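PDB 5DTE: monosaccharide-transporting ATPase from Actinobacillus succinogenes, which probably serves as the periplasmic sugar-binding component of an ABC transporter, and holds beta-D-allopyranose in its pocket. Local coordinates for residues 224-229 and 250-255; 266-271 and 300-305. All coordinates share one frame; numbering follows the deposited sequence.

Interaction 1 of 2, residues 224-229 and 250-255; sequences NDNMAI and DGIPLA. With ALL (beta-D-allopyranose), chain E.
Asp-225, in the first turn of helix 225-237, reaches across to the loop of Gly-251 and Ile-252 that leads into helix 253-261. Both segments follow strands of one parallel sheet, 219-222 and 245-247, and lie at the sugar-facing end of a lobe of the periplasmic binding protein fold. The Asp-225 side chain starts from CB, which lies 3.8 Å from Asp-250 CB and is also touched by Ile-252 CD1. CG is backed by the methyl of Ala-255, at 3.3 Å from its CB. From there the carboxylate divides its work. OD1 bonds to Thr-267 OG1 outside this pair, while OD2 takes the backbone N-H of Ile-252 nearly along its C-O axis (2.7 Å, 149° at the hydrogen). A second, weak bond reaches the same oxygen from Gly-251 N. This buried carboxylate thus ties down the loop immediately after Asp-250, whose own carboxylate faces the ligand: OD1 accepts from allose O3 at 2.6 Å, and OD2 accepts from O4, a bond modelled very short. Further from the sugar, Ile-229 CD1 packs obliquely on Leu-254 CG. Asn-224 caps its helix, OD1 accepting from Met-227 N at 3.0 Å, and its chi1 of 86° sets CG between the backbone N and carbonyl carbon, with ND2 3.4 Å from allose C6.

Interaction 2 of 2, residues 266-271 and 300-305; sequences NTIDQL and PVVVDK. With ALL (beta-D-allopyranose), chain E.
A short antiparallel ribbon joins strands 267-269 and 301-303, with Thr-267 facing Val-303 and Asp-269 facing Val-301 as hydrogen-bonded pairs on either side of the non-hydrogen-bonded pair Ile-268 and Val-302. Val-303 N donates to Thr-267 O at 3.0 Å, and the return bond from Thr-267 N to Val-303 O is longer, 3.3 Å. At the other end Asp-269 N gives to Val-301 O at 2.9 Å, and Val-301 N to Asp-269 O at 3.0 Å. The ribbon's place in the chain is consistent with the hinge of the two-lobed periplasmic binding protein fold: strand 267-269 runs on into helix 272-287, and strand 301-303 follows strand 295-297, at the edge of the six-stranded sheet. Ile-268 and Val-302 lie on one face. Ile-268 CG2 lies alongside Pro-300 CB at 3.6 Å, and its CD1 crosses to Val-302 CG2 at the same 3.6 Å. With chi1 at -73°, CG1 is opposite the carbonyl carbon and CG2 opposite the backbone N, which sends the two branches to different neighbours. On the other face, with Asp-269 and Val-301, Thr-267 and Val-303 lie side by side against Ile-256 of helix 253-261. Asp-269 CB touches Val-303 CG2, OD2 bonds to Tyr-311 OH, and OD1 accepts Leu-271 N at 3.2 Å from above the carboxylate plane, closing an Asx turn.

How the interactions relate
The two contacts are consecutive along the chain, helix 253-261 leading from interaction 1 into strand 267-269, and their centres lie 10 Å apart. They meet through Asp-225 and Asp-250. The bond from Asp-225 OD1 to Thr-267 OG1 ties the one contact to the other, and Asp-250 N lies 2.8 Å from Ile-268 O, probably bonded. Asp-250, one of the residues that bind allose, is thus probably held in part by the ribbon of interaction 2 through its backbone N. Gln-270, just beyond the ribbon strand, packs against Asp-250 and extends toward the same sugar. Allose is also hydrogen-bonded to Arg-174, Glu-67, Asp-116 and Lys-34.

Interaction 1 of 2, residues 224-229 and 250-255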
ATOM      1  N   ASN A 224      -2.447   6.957   1.452  1.00 11.20           N
ATOM      2  CA  ASN A 224      -2.223   6.063   2.568  1.00 13.47           C
ATOM      3  C   ASN A 224      -2.573   6.549   3.931  1.00 24.89           C
ATOM      4  O   ASN A 224      -2.793   7.722   4.148  1.00 34.67           O
ATOM      5  CB  ASN A 224      -0.792   5.476   2.544  1.00 26.44           C
ATOM      6  CG  ASN A 224       0.258   6.338   3.211  1.00 28.41           C
ATOM      7  OD1 ASN A 224       0.054   7.007   4.211  1.00 18.86           O
ATOM      8  ND2 ASN A 224       1.454   6.091   2.788  1.00 43.15           N
ATOM      9  N   ASP A 225      -2.594   5.579   4.837  1.00 29.96           N
ATOM     10  CA  ASP A 225      -2.936   5.787   6.211  1.00 29.84           C
ATOM     11  C   ASP A 225      -2.077   6.821   6.933  1.00 23.22           C
ATOM     12  O   ASP A 225      -2.584   7.539   7.798  1.00 19.07           O
ATOM     13  CB  ASP A 225      -2.863   4.468   6.949  1.00 36.05           C
ATOM     14  CG  ASP A 225      -4.227   3.942   7.269  1.00 32.99           C
ATOM     15  OD1 ASP A 225      -5.198   4.678   6.980  1.00 27.84           O
ATOM     16  OD2 ASP A 225      -4.334   2.831   7.820  1.00 33.14           O
ATOM     17  N   ASN A 226      -0.779   6.876   6.645  1.00 27.29           N
ATOM     18  CA  ASN A 226       0.061   7.908   7.251  1.00 27.42           C
ATOM     19  C   ASN A 226      -0.358   9.325   6.847  1.00 28.30           C
ATOM     20  O   ASN A 226      -0.513  10.183   7.713  1.00 36.11           O
ATOM     21  CB  ASN A 226       1.538   7.686   6.906  1.00 16.25           C
ATOM     22  CG  ASN A 226       2.156   6.584   7.719  1.00 16.81           C
ATOM     23  OD1 ASN A 226       1.717   6.319   8.835  1.00 21.15           O
ATOM     24  ND2 ASN A 226       3.172   5.924   7.169  1.00 22.81           N
ATOM     25  N   MET A 227      -0.544   9.578   5.550  1.00 13.82           N
ATOM     26  CA  MET A 227      -0.916  10.929   5.112  1.00 20.50           C
ATOM     27  C   MET A 227      -2.316  11.348   5.639  1.00 30.56           C
ATOM     28  O   MET A 227      -2.581  12.541   5.849  1.00 20.25           O
ATOM     29  CB  MET A 227      -0.855  11.036   3.584  1.00 11.18           C
ATOM     30  CG  MET A 227       0.507  10.691   3.012  1.00 17.21           C
ATOM     31  SD  MET A 227       0.681  10.901   1.230  1.00 21.17           S
ATOM     32  CE  MET A 227      -0.304   9.554   0.604  1.00 11.15           C
ATOM     33  N   ALA A 228      -3.194  10.369   5.863  1.00 21.67           N
ATOM     34  CA  ALA A 228      -4.511  10.624   6.453  1.00 22.17           C
ATOM     35  C   ALA A 228      -4.389  11.171   7.871  1.00 29.46           C
ATOM     36  O   ALA A 228      -5.117  12.078   8.272  1.00 35.31           O
ATOM     37  CB  ALA A 228      -5.347   9.351   6.454  1.00 21.89           C
ATOM     38  N   ILE A 229      -3.461  10.598   8.624  1.00 32.29           N
ATOM     39  CA  ILE A 229      -3.190  11.003   9.998  1.00 29.71           C
ATOM     40  C   ILE A 229      -2.609  12.397  10.042  1.00 22.64           C
ATOM     41  O   ILE A 229      -2.958  13.205  10.903  1.00 20.69           O
ATOM     42  CB  ILE A 229      -2.218  10.022  10.675  1.00 33.06           C
ATOM     43  CG1 ILE A 229      -2.881   8.641  10.806  1.00 21.86           C
ATOM     44  CG2 ILE A 229      -1.712  10.580  12.015  1.00 34.17           C
ATOM     45  CD1 ILE A 229      -3.797   8.516  11.989  1.00 11.52           C
ATOM     46  N   ASP A 250      -4.759   1.621   4.287  1.00 19.39           N
ATOM     47  CA  ASP A 250      -3.839   0.560   4.756  1.00 28.97           C
ATOM     48  C   ASP A 250      -4.464  -0.192   5.940  1.00 31.52           C
ATOM     49  O   ASP A 250      -4.326  -1.418   6.072  1.00 26.24           O
ATOM     50  CB  ASP A 250      -2.453   1.080   5.183  1.00 32.19           C
ATOM     51  CG  ASP A 250      -1.529   1.339   4.006  1.00 27.88           C
ATOM     52  OD1 ASP A 250      -1.915   1.025   2.865  1.00 25.71           O
ATOM     53  OD2 ASP A 250      -0.427   1.877   4.221  1.00 34.95           O
ATOM     54  N   GLY A 251      -5.126   0.558   6.816  1.00 34.36           N
ATOM     55  CA  GLY A 251      -5.740  -0.011   8.002  1.00 35.59           C
ATOM     56  C   GLY A 251      -4.842  -0.186   9.219  1.00 28.57           C
ATOM     57  O   GLY A 251      -5.077  -1.090  10.027  1.00 35.48           O
ATOM     58  N   ILE A 252      -3.830   0.666   9.369  1.00 15.74           N
ATOM     59  CA  ILE A 252      -2.914   0.560  10.514  1.00 26.38           C
ATOM     60  C   ILE A 252      -3.718   0.801  11.799  1.00 29.87           C
ATOM     61  O   ILE A 252      -4.790   1.412  11.754  1.00 43.33           O
ATOM     62  CB  ILE A 252      -1.684   1.555  10.412  1.00 21.46           C
ATOM     63  CG1 ILE A 252      -2.105   3.025  10.443  1.00 19.71           C
ATOM     64  CG2 ILE A 252      -0.873   1.319   9.143  1.00 19.37           C
ATOM     65  CD1 ILE A 252      -0.960   3.962  10.158  1.00  7.78           C
ATOM     66  N   PRO A 253      -3.241   0.272  12.934  1.00 14.19           N
ATOM     67  CA  PRO A 253      -3.904   0.438  14.230  1.00 19.89           C
ATOM     68  C   PRO A 253      -4.359   1.865  14.538  1.00 21.50           C
ATOM     69  O   PRO A 253      -5.532   2.072  14.840  1.00 30.84           O
ATOM     70  CB  PRO A 253      -2.832  -0.006  15.236  1.00  8.04           C
ATOM     71  CG  PRO A 253      -1.702  -0.597  14.423  1.00 12.24           C
ATOM     72  CD  PRO A 253      -2.175  -0.734  13.013  1.00 18.63           C
ATOM     73  N   LEU A 254      -3.455   2.830  14.456  1.00 10.97           N
ATOM     74  CA  LEU A 254      -3.778   4.218  14.793  1.00 22.86           C
ATOM     75  C   LEU A 254      -4.881   4.841  13.901  1.00 32.51           C
ATOM     76  O   LEU A 254      -5.748   5.572  14.389  1.00 35.41           O
ATOM     77  CB  LEU A 254      -2.504   5.065  14.726  1.00 16.31           C
ATOM     78  CG  LEU A 254      -2.660   6.542  15.068  1.00 12.62           C
ATOM     79  CD1 LEU A 254      -3.210   6.717  16.474  1.00  8.00           C
ATOM     80  CD2 LEU A 254      -1.342   7.275  14.856  1.00  9.50           C
ATOM     81  N   ALA A 255      -4.832   4.567  12.597  1.00 28.01           N
ATOM     82  CA  ALA A 255      -5.899   4.960  11.678  1.00 17.05           C
ATOM     83  C   ALA A 255      -7.237   4.351  12.104  1.00 18.63           C
ATOM     84  O   ALA A 255      -8.258   5.034  12.173  1.00 18.31           O
ATOM     85  CB  ALA A 255      -5.554   4.535  10.268  1.00  7.54           C
TER
HETATM   86  C1  ALL E 401       2.295   1.158  -0.626  1.00 29.89           C
HETATM   87  C2  ALL E 401       1.605   0.174   0.299  1.00 25.89           C
HETATM   88  C3  ALL E 401       1.177   0.799   1.574  1.00 26.39           C
HETATM   89  C4  ALL E 401       2.253   1.635   2.194  1.00 25.12           C
HETATM   90  C5  ALL E 401       2.687   2.676   1.177  1.00 12.81           C
HETATM   91  C6  ALL E 401       3.618   3.708   1.726  1.00  6.27           C
HETATM   92  O1  ALL E 401       2.887   0.517  -1.688  1.00 45.94           O
HETATM   93  O2  ALL E 401       0.426  -0.311  -0.381  1.00 25.04           O
HETATM   94  O3  ALL E 401       0.036   1.672   1.306  1.00 13.47           O
HETATM   95  O4  ALL E 401       1.762   2.268   3.385  1.00 29.68           O
HETATM   96  O5  ALL E 401       3.334   1.961   0.085  1.00 13.34           O
HETATM   97  O6  ALL E 401       4.886   3.123   1.939  1.00  7.11           O

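Interaction 2 of 2, residues 266-271 and 300-305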
ATOM      1  N   ASN A 266     -13.026   6.838   7.024  1.00 16.04           N
ATOM      2  CA  ASN A 266     -12.687   5.462   6.721  1.00 13.05           C
ATOM      3  C   ASN A 266     -11.225   5.297   6.373  1.00 17.38           C
ATOM      4  O   ASN A 266     -10.539   6.266   6.054  1.00 23.79           O
ATOM      5  CB  ASN A 266     -13.531   4.960   5.560  1.00 16.80           C
ATOM      6  CG  ASN A 266     -13.044   5.485   4.230  1.00 32.61           C
ATOM      7  OD1 ASN A 266     -12.159   4.895   3.595  1.00 43.93           O
ATOM      8  ND2 ASN A 266     -13.612   6.601   3.798  1.00 33.37           N
ATOM      9  N   THR A 267     -10.763   4.053   6.429  1.00 21.43           N
ATOM     10  CA  THR A 267      -9.500   3.642   5.816  1.00  9.66           C
ATOM     11  C   THR A 267      -9.795   2.316   5.169  1.00  7.21           C
ATOM     12  O   THR A 267     -10.837   1.729   5.460  1.00  7.29           O
ATOM     13  CB  THR A 267      -8.364   3.507   6.834  1.00 19.01           C
ATOM     14  OG1 THR A 267      -7.110   3.437   6.149  1.00 36.72           O
ATOM     15  CG2 THR A 267      -8.543   2.264   7.668  1.00 10.06           C
ATOM     16  N   ILE A 268      -8.922   1.851   4.277  1.00 16.76           N
ATOM     17  CA  ILE A 268      -9.098   0.527   3.658  1.00  7.19           C
ATOM     18  C   ILE A 268      -8.105  -0.449   4.268  1.00 19.57           C
ATOM     19  O   ILE A 268      -6.898  -0.247   4.135  1.00 21.00           O
ATOM     20  CB  ILE A 268      -8.896   0.554   2.125  1.00 12.64           C
ATOM     21  CG1 ILE A 268     -10.073   1.231   1.411  1.00 16.59           C
ATOM     22  CG2 ILE A 268      -8.710  -0.861   1.576  1.00 14.80           C
ATOM     23  CD1 ILE A 268     -11.250   0.292   1.084  1.00 25.40           C
ATOM     24  N   ASP A 269      -8.604  -1.475   4.965  1.00 18.66           N
ATOM     25  CA  ASP A 269      -7.725  -2.508   5.490  1.00 29.10           C
ATOM     26  C   ASP A 269      -7.302  -3.382   4.328  1.00 33.63           C
ATOM     27  O   ASP A 269      -8.110  -4.065   3.695  1.00 38.56           O
ATOM     28  CB  ASP A 269      -8.381  -3.348   6.596  1.00 34.88           C
ATOM     29  CG  ASP A 269      -7.372  -4.286   7.300  1.00 35.96           C
ATOM     30  OD1 ASP A 269      -6.144  -4.119   7.103  1.00 33.43           O
ATOM     31  OD2 ASP A 269      -7.804  -5.181   8.066  1.00 29.35           O
ATOM     32  N   GLN A 270      -6.007  -3.333   4.068  1.00 33.48           N
ATOM     33  CA  GLN A 270      -5.381  -3.992   2.943  1.00 23.39           C
ATOM     34  C   GLN A 270      -5.030  -5.430   3.301  1.00 21.06           C
ATOM     35  O   GLN A 270      -4.596  -6.203   2.448  1.00 21.72           O
ATOM     36  CB  GLN A 270      -4.138  -3.202   2.557  1.00 16.30           C
ATOM     37  CG  GLN A 270      -3.539  -3.577   1.278  1.00 11.86           C
ATOM     38  CD  GLN A 270      -2.343  -2.746   0.987  1.00 17.50           C
ATOM     39  OE1 GLN A 270      -2.014  -1.856   1.758  1.00 11.96           O
ATOM     40  NE2 GLN A 270      -1.669  -3.028  -0.126  1.00 29.56           N
ATOM     41  N   LEU A 271      -5.219  -5.766   4.580  1.00 19.59           N
ATOM     42  CA  LEU A 271      -4.887  -7.085   5.120  1.00 18.31           C
ATOM     43  C   LEU A 271      -3.419  -7.467   4.888  1.00 20.54           C
ATOM     44  O   LEU A 271      -3.114  -8.459   4.207  1.00 12.12           O
ATOM     45  CB  LEU A 271      -5.824  -8.130   4.519  1.00 12.44           C
ATOM     46  CG  LEU A 271      -7.269  -7.719   4.788  1.00 10.64           C
ATOM     47  CD1 LEU A 271      -8.218  -8.676   4.147  1.00 13.45           C
ATOM     48  CD2 LEU A 271      -7.497  -7.682   6.278  1.00  7.59           C
ATOM     49  N   PRO A 300      -9.986  -6.420   0.216  1.00 20.89           N
ATOM     50  CA  PRO A 300      -9.856  -5.357   1.219  1.00 25.43           C
ATOM     51  C   PRO A 300     -11.143  -5.128   1.992  1.00 21.10           C
ATOM     52  O   PRO A 300     -12.208  -5.487   1.503  1.00 25.51           O
ATOM     53  CB  PRO A 300      -9.510  -4.129   0.376  1.00 23.26           C
ATOM     54  CG  PRO A 300     -10.141  -4.416  -0.945  1.00 17.47           C
ATOM     55  CD  PRO A 300      -9.966  -5.882  -1.153  1.00 12.50           C
ATOM     56  N   VAL A 301     -11.042  -4.544   3.182  1.00 20.33           N
ATOM     57  CA  VAL A 301     -12.222  -4.193   3.961  1.00 23.16           C
ATOM     58  C   VAL A 301     -12.328  -2.684   4.013  1.00 27.41           C
ATOM     59  O   VAL A 301     -11.321  -2.011   4.198  1.00 25.47           O
ATOM     60  CB  VAL A 301     -12.169  -4.732   5.414  1.00 12.74           C
ATOM     61  CG1 VAL A 301     -13.549  -4.778   6.002  1.00 12.95           C
ATOM     62  CG2 VAL A 301     -11.531  -6.107   5.469  1.00 20.54           C
ATOM     63  N   VAL A 302     -13.544  -2.160   3.841  1.00 35.86           N
ATOM     64  CA  VAL A 302     -13.838  -0.741   4.088  1.00 24.37           C
ATOM     65  C   VAL A 302     -14.149  -0.490   5.564  1.00 27.27           C
ATOM     66  O   VAL A 302     -15.199  -0.899   6.050  1.00 28.12           O
ATOM     67  CB  VAL A 302     -15.027  -0.247   3.257  1.00 11.78           C
ATOM     68  CG1 VAL A 302     -15.290   1.198   3.566  1.00 11.52           C
ATOM     69  CG2 VAL A 302     -14.744  -0.413   1.781  1.00 17.43           C
ATOM     70  N   VAL A 303     -13.238   0.175   6.273  1.00 26.16           N
ATOM     71  CA  VAL A 303     -13.344   0.304   7.724  1.00 20.00           C
ATOM     72  C   VAL A 303     -13.873   1.668   8.172  1.00 28.04           C
ATOM     73  O   VAL A 303     -13.147   2.663   8.209  1.00 39.57           O
ATOM     74  CB  VAL A 303     -11.996   0.054   8.400  1.00 11.64           C
ATOM     75  CG1 VAL A 303     -12.137   0.182   9.896  1.00 11.72           C
ATOM     76  CG2 VAL A 303     -11.514  -1.299   8.064  1.00 11.90           C
ATOM     77  N   ASP A 304     -15.152   1.696   8.514  1.00 17.76           N
ATOM     78  CA  ASP A 304     -15.802   2.900   8.989  1.00 21.97           C
ATOM     79  C   ASP A 304     -16.434   2.568  10.327  1.00 32.95           C
ATOM     80  O   ASP A 304     -16.394   1.411  10.749  1.00 43.99           O
ATOM     81  CB  ASP A 304     -16.837   3.411   7.983  1.00 27.26           C
ATOM     82  CG  ASP A 304     -17.874   2.353   7.594  1.00 39.16           C
ATOM     83  OD1 ASP A 304     -17.914   1.278   8.238  1.00 52.42           O
ATOM     84  OD2 ASP A 304     -18.664   2.607   6.645  1.00 32.68           O
ATOM     85  N   LYS A 305     -17.033   3.563  10.975  1.00 27.08           N
ATOM     86  CA  LYS A 305     -17.392   3.460  12.391  1.00 23.49           C
ATOM     87  C   LYS A 305     -18.235   2.220  12.770  1.00 30.26           C
ATOM     88  O   LYS A 305     -18.136   1.732  13.896  1.00 28.65           O
ATOM     89  CB  LYS A 305     -18.104   4.750  12.825  1.00 17.44           C
ATOM     90  CG  LYS A 305     -18.600   4.774  14.253  1.00 16.75           C
ATOM     91  CD  LYS A 305     -17.465   4.761  15.271  1.00 25.02           C
ATOM     92  CE  LYS A 305     -18.014   4.506  16.687  1.00 24.06           C
ATOM     93  NZ  LYS A 305     -16.981   4.396  17.765  1.00 20.28           N
TER
HETATM   94  C1  ALL E 401       2.295   1.158  -0.626  1.00 29.89           C
HETATM   95  C2  ALL E 401       1.605   0.174   0.299  1.00 25.89           C
HETATM   96  C3  ALL E 401       1.177   0.799   1.574  1.00 26.39           C
HETATM   97  C4  ALL E 401       2.253   1.635   2.194  1.00 25.12           C
HETATM   98  C5  ALL E 401       2.687   2.676   1.177  1.00 12.81           C
HETATM   99  C6  ALL E 401       3.618   3.708   1.726  1.00  6.27           C
HETATM  100  O1  ALL E 401       2.887   0.517  -1.688  1.00 45.94           O
HETATM  101  O2  ALL E 401       0.426  -0.311  -0.381  1.00 25.04           O
HETATM  102  O3  ALL E 401       0.036   1.672   1.306  1.00 13.47           O
HETATM  103  O4  ALL E 401       1.762   2.268   3.385  1.00 29.68           O
HETATM  104  O5  ALL E 401       3.334   1.961   0.085  1.00 13.34           O
HETATM  105  O6  ALL E 401       4.886   3.123   1.939  1.00  7.11           O